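Local coordinates for protein benzoylformate Decarboxylase (Polynucleobacter necessarius, PDB 4K9Q) that probably decarboxylates benzoylformate with the help of thiamine diphosphate and magnesium, as a four-chain enzyme of the thiamine diphosphate family, at residues 75-86 against 117-125. Numbering follows the deposited sequence.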
loop_
_atom_site.group_PDB
_atom_site.type_symbol
_atom_site.label_atom_id
_atom_site.label_comp_id
_atom_site.label_asym_id
_atom_site.label_seq_id
_atom_site.Cartn_x
_atom_site.Cartn_y
_atom_site.Cartn_z
ATOM N N LEU A 75 3.099 8.042 -15.715
ATOM C CA LEU A 75 2.055 7.899 -14.703
ATOM C C LEU A 75 2.220 8.950 -13.606
ATOM O O LEU A 75 1.242 9.547 -13.168
ATOM C CB LEU A 75 2.042 6.488 -14.124
ATOM C CG LEU A 75 0.998 6.257 -13.033
ATOM C CD1 LEU A 75 -0.413 6.419 -13.585
ATOM C CD2 LEU A 75 1.199 4.870 -12.443
ATOM N N GLY A 76 3.457 9.193 -13.183
ATOM C CA GLY A 76 3.728 10.214 -12.181
ATOM C C GLY A 76 3.225 11.592 -12.587
ATOM O O GLY A 76 2.530 12.256 -11.817
ATOM N N ASN A 77 3.572 12.030 -13.794
ATOM C CA ASN A 77 3.115 13.334 -14.277
ATOM C C ASN A 77 1.592 13.436 -14.311
ATOM O O ASN A 77 1.027 14.543 -14.258
ATOM C CB ASN A 77 3.677 13.626 -15.671
ATOM C CG ASN A 77 5.127 14.075 -15.637
ATOM O OD1 ASN A 77 5.682 14.333 -14.566
ATOM N ND2 ASN A 77 5.745 14.179 -16.809
ATOM N N ALA A 78 0.933 12.285 -14.442
ATOM C CA ALA A 78 -0.522 12.241 -14.562
ATOM C C ALA A 78 -1.306 12.148 -13.246
ATOM O O ALA A 78 -2.536 12.182 -13.276
ATOM C CB ALA A 78 -0.933 11.081 -15.473
ATOM N N MET A 79 -0.630 12.003 -12.109
ATOM C CA MET A 79 -1.344 11.612 -10.885
ATOM C C MET A 79 -2.373 12.627 -10.362
ATOM O O MET A 79 -3.378 12.238 -9.739
ATOM C CB MET A 79 -0.376 11.190 -9.764
ATOM C CG MET A 79 0.186 9.794 -9.929
ATOM S SD MET A 79 -1.081 8.510 -10.011
ATOM C CE MET A 79 -2.075 8.846 -8.558
ATOM N N GLY A 80 -2.123 13.917 -10.582
ATOM C CA GLY A 80 -3.068 14.941 -10.157
ATOM C C GLY A 80 -4.366 14.840 -10.951
ATOM O O GLY A 80 -5.467 14.858 -10.398
ATOM N N CYS A 81 -4.251 14.719 -12.263
ATOM C CA CYS A 81 -5.447 14.559 -13.070
ATOM C C CYS A 81 -6.110 13.188 -12.875
ATOM O O CYS A 81 -7.309 13.058 -13.058
ATOM C CB CYS A 81 -5.165 14.879 -14.537
ATOM S SG CYS A 81 -5.066 16.677 -14.771
ATOM N N LEU A 82 -5.346 12.182 -12.472
ATOM C CA LEU A 82 -5.944 10.884 -12.187
ATOM C C LEU A 82 -6.796 10.967 -10.908
ATOM O O LEU A 82 -7.910 10.465 -10.865
ATOM C CB LEU A 82 -4.866 9.808 -12.081
ATOM C CG LEU A 82 -5.388 8.398 -11.794
ATOM C CD1 LEU A 82 -6.472 8.013 -12.785
ATOM C CD2 LEU A 82 -4.227 7.407 -11.859
ATOM N N LEU A 83 -6.274 11.626 -9.872
ATOM C CA LEU A 83 -7.067 11.911 -8.682
ATOM C C LEU A 83 -8.386 12.553 -9.114
ATOM O O LEU A 83 -9.467 12.164 -8.670
ATOM C CB LEU A 83 -6.282 12.836 -7.736
ATOM C CG LEU A 83 -6.859 13.284 -6.388
ATOM C CD1 LEU A 83 -5.752 13.825 -5.489
ATOM C CD2 LEU A 83 -7.933 14.348 -6.573
ATOM N N THR A 84 -8.309 13.527 -10.014
ATOM C CA THR A 84 -9.511 14.230 -10.438
ATOM C C THR A 84 -10.471 13.316 -11.217
ATOM O O THR A 84 -11.685 13.350 -10.998
ATOM C CB THR A 84 -9.143 15.481 -11.234
ATOM O OG1 THR A 84 -8.386 16.360 -10.385
ATOM C CG2 THR A 84 -10.397 16.190 -11.753
ATOM N N ALA A 85 -9.931 12.483 -12.105
ATOM C CA ALA A 85 -10.776 11.515 -12.823
ATOM C C ALA A 85 -11.501 10.585 -11.841
ATOM O O ALA A 85 -12.671 10.248 -12.028
ATOM C CB ALA A 85 -9.942 10.702 -13.801
ATOM N N TYR A 86 -10.801 10.169 -10.790
ATOM C CA TYR A 86 -11.389 9.311 -9.774
ATOM C C TYR A 86 -12.560 10.024 -9.090
ATOM O O TYR A 86 -13.636 9.449 -8.934
ATOM C CB TYR A 86 -10.323 8.920 -8.739
ATOM C CG TYR A 86 -10.781 7.915 -7.720
ATOM C CD1 TYR A 86 -11.368 8.330 -6.526
ATOM C CD2 TYR A 86 -10.613 6.542 -7.943
ATOM C CE1 TYR A 86 -11.784 7.400 -5.569
ATOM C CE2 TYR A 86 -11.031 5.611 -6.996
ATOM C CZ TYR A 86 -11.609 6.048 -5.819
ATOM O OH TYR A 86 -12.017 5.130 -4.881
ATOM N N ASN A 117 1.150 -0.167 -7.076
ATOM C CA ASN A 117 0.989 0.706 -5.921
ATOM C C ASN A 117 1.096 2.191 -6.214
ATOM O O ASN A 117 0.598 3.006 -5.444
ATOM C CB ASN A 117 1.937 0.303 -4.794
ATOM C CG ASN A 117 1.498 -0.984 -4.125
ATOM O OD1 ASN A 117 0.313 -1.298 -4.126
ATOM N ND2 ASN A 117 2.443 -1.736 -3.563
ATOM N N MET A 118 1.718 2.542 -7.335
ATOM C CA MET A 118 1.886 3.957 -7.657
ATOM C C MET A 118 0.579 4.773 -7.739
ATOM O O MET A 118 0.487 5.830 -7.128
ATOM C CB MET A 118 2.729 4.140 -8.921
ATOM C CG MET A 118 3.150 5.594 -9.108
ATOM S SD MET A 118 4.325 5.839 -10.427
ATOM C CE MET A 118 4.640 7.606 -10.228
ATOM N N PRO A 119 -0.437 4.287 -8.484
ATOM C CA PRO A 119 -1.665 5.094 -8.643
ATOM C C PRO A 119 -2.613 5.059 -7.436
ATOM O O PRO A 119 -3.555 5.848 -7.398
ATOM C CB PRO A 119 -2.340 4.457 -9.859
ATOM C CG PRO A 119 -1.892 3.030 -9.813
ATOM C CD PRO A 119 -0.496 3.035 -9.262
ATOM N N LYS A 120 -2.376 4.161 -6.478
ATOM C CA LYS A 120 -3.163 4.141 -5.243
ATOM C C LYS A 120 -2.953 5.463 -4.484
ATOM O O LYS A 120 -1.827 5.972 -4.412
ATOM C CB LYS A 120 -2.747 2.956 -4.360
ATOM C CG LYS A 120 -3.053 1.572 -4.954
ATOM C CD LYS A 120 -2.583 0.476 -3.997
ATOM C CE LYS A 120 -2.838 -0.922 -4.554
ATOM N NZ LYS A 120 -4.262 -1.330 -4.388
ATOM N N PRO A 121 -4.016 6.002 -3.868
ATOM C CA PRO A 121 -5.353 5.420 -3.696
ATOM C C PRO A 121 -6.363 5.913 -4.730
ATOM O O PRO A 121 -7.547 6.023 -4.406
ATOM C CB PRO A 121 -5.761 5.965 -2.325
ATOM C CG PRO A 121 -5.156 7.353 -2.325
ATOM C CD PRO A 121 -3.837 7.216 -3.050
ATOM N N TRP A 122 -5.919 6.209 -5.945
ATOM C CA TRP A 122 -6.784 6.907 -6.894
ATOM C C TRP A 122 -7.235 6.103 -8.111
ATOM O O TRP A 122 -7.519 6.668 -9.165
ATOM C CB TRP A 122 -6.134 8.223 -7.310
ATOM C CG TRP A 122 -5.895 9.106 -6.117
ATOM C CD1 TRP A 122 -4.693 9.429 -5.555
ATOM C CD2 TRP A 122 -6.897 9.749 -5.323
ATOM N NE1 TRP A 122 -4.886 10.253 -4.470
ATOM C CE2 TRP A 122 -6.231 10.459 -4.303
ATOM C CE3 TRP A 122 -8.295 9.790 -5.377
ATOM C CZ2 TRP A 122 -6.915 11.223 -3.352
ATOM C CZ3 TRP A 122 -8.976 10.539 -4.427
ATOM C CH2 TRP A 122 -8.283 11.250 -3.434
ATOM N N VAL A 123 -7.331 4.787 -7.942
ATOM C CA VAL A 123 -7.931 3.919 -8.954
ATOM C C VAL A 123 -8.809 2.860 -8.285
ATOM O O VAL A 123 -8.609 2.510 -7.120
ATOM C CB VAL A 123 -6.875 3.234 -9.854
ATOM C CG1 VAL A 123 -6.212 4.260 -10.762
ATOM C CG2 VAL A 123 -5.824 2.506 -9.020
ATOM N N LYS A 124 -9.785 2.352 -9.027
ATOM C CA LYS A 124 -10.646 1.289 -8.507
ATOM C C LYS A 124 -9.927 -0.063 -8.486
ATOM O O LYS A 124 -10.291 -0.969 -7.719
ATOM C CB LYS A 124 -11.924 1.186 -9.339
ATOM C CG LYS A 124 -12.822 2.416 -9.240
ATOM C CD LYS A 124 -14.099 2.219 -10.034
ATOM C CE LYS A 124 -14.956 1.085 -9.462
ATOM N NZ LYS A 124 -16.271 1.014 -10.152
ATOM N N TRP A 125 -8.899 -0.178 -9.319
ATOM C CA TRP A 125 -8.168 -1.420 -9.510
ATOM C C TRP A 125 -6.862 -1.083 -10.210
ATOM O O TRP A 125 -6.827 -0.218 -11.090
ATOM C CB TRP A 125 -8.981 -2.391 -10.368
ATOM C CG TRP A 125 -8.349 -3.764 -10.563
ATOM C CD1 TRP A 125 -7.907 -4.618 -9.592
ATOM C CD2 TRP A 125 -8.134 -4.436 -11.814
ATOM N NE1 TRP A 125 -7.414 -5.774 -10.164
ATOM C CE2 TRP A 125 -7.547 -5.689 -11.524
ATOM C CE3 TRP A 125 -8.369 -4.092 -13.150
ATOM C CZ2 TRP A 125 -7.187 -6.598 -12.522
ATOM C CZ3 TRP A 125 -8.022 -4.997 -14.138
ATOM C CH2 TRP A 125 -7.439 -6.238 -13.819
HETATM O O HOH W 1 -9.439 4.393 -3.565
#
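W122 lies flat over L83 of helix 79-88. L83 CG sits under the centre of the indole six-membered ring, 3.5 Å from its centroid, a CH-pi contact 9° off the ring normal. P121, joined to K120 by a cis peptide, puts its CG on the opposite face toward the rim. The same indole turns its edge to the face of Y86, with W122 CE3 3.6 Å from Y86 CD1. This is an offset edge-to-face pair with planes at 79°. With chi1 at -174°, the Y86 ring points away from its own backbone N and crosses W122. A water links Y86 OH to P121 O, donating to the carbonyl at 2.6 Å. W122 O, 3.3 Å from Y86 CD2, is buried without a polar partner. Replacing W122 with an alanine is likely to open a gap over L83 and leave the Y86 face without its edge partner.

The loop 117-125 leads into strand 126-127, outermost within this chain in the N-terminal domain's parallel sheet, an alpha/beta fold of the thiamine diphosphate-binding kind; N77 touches the cofactor. P119 O accepts the backbone N-H of W122, shaping the turn that presents the indole. M79 is bent at chi2 and chi3, which brings its CE to 3.5 Å from P119 O. L82 CD2 touches both P119 CB and V123 CG1. M118 reaches out extended past L75, and its CE meets G76 CA at 3.4 Å. Outside both segments, F155 of strand 154-159 backs L75 and P119. The second subunit packs its own W122 on M118 and its G72 on L83.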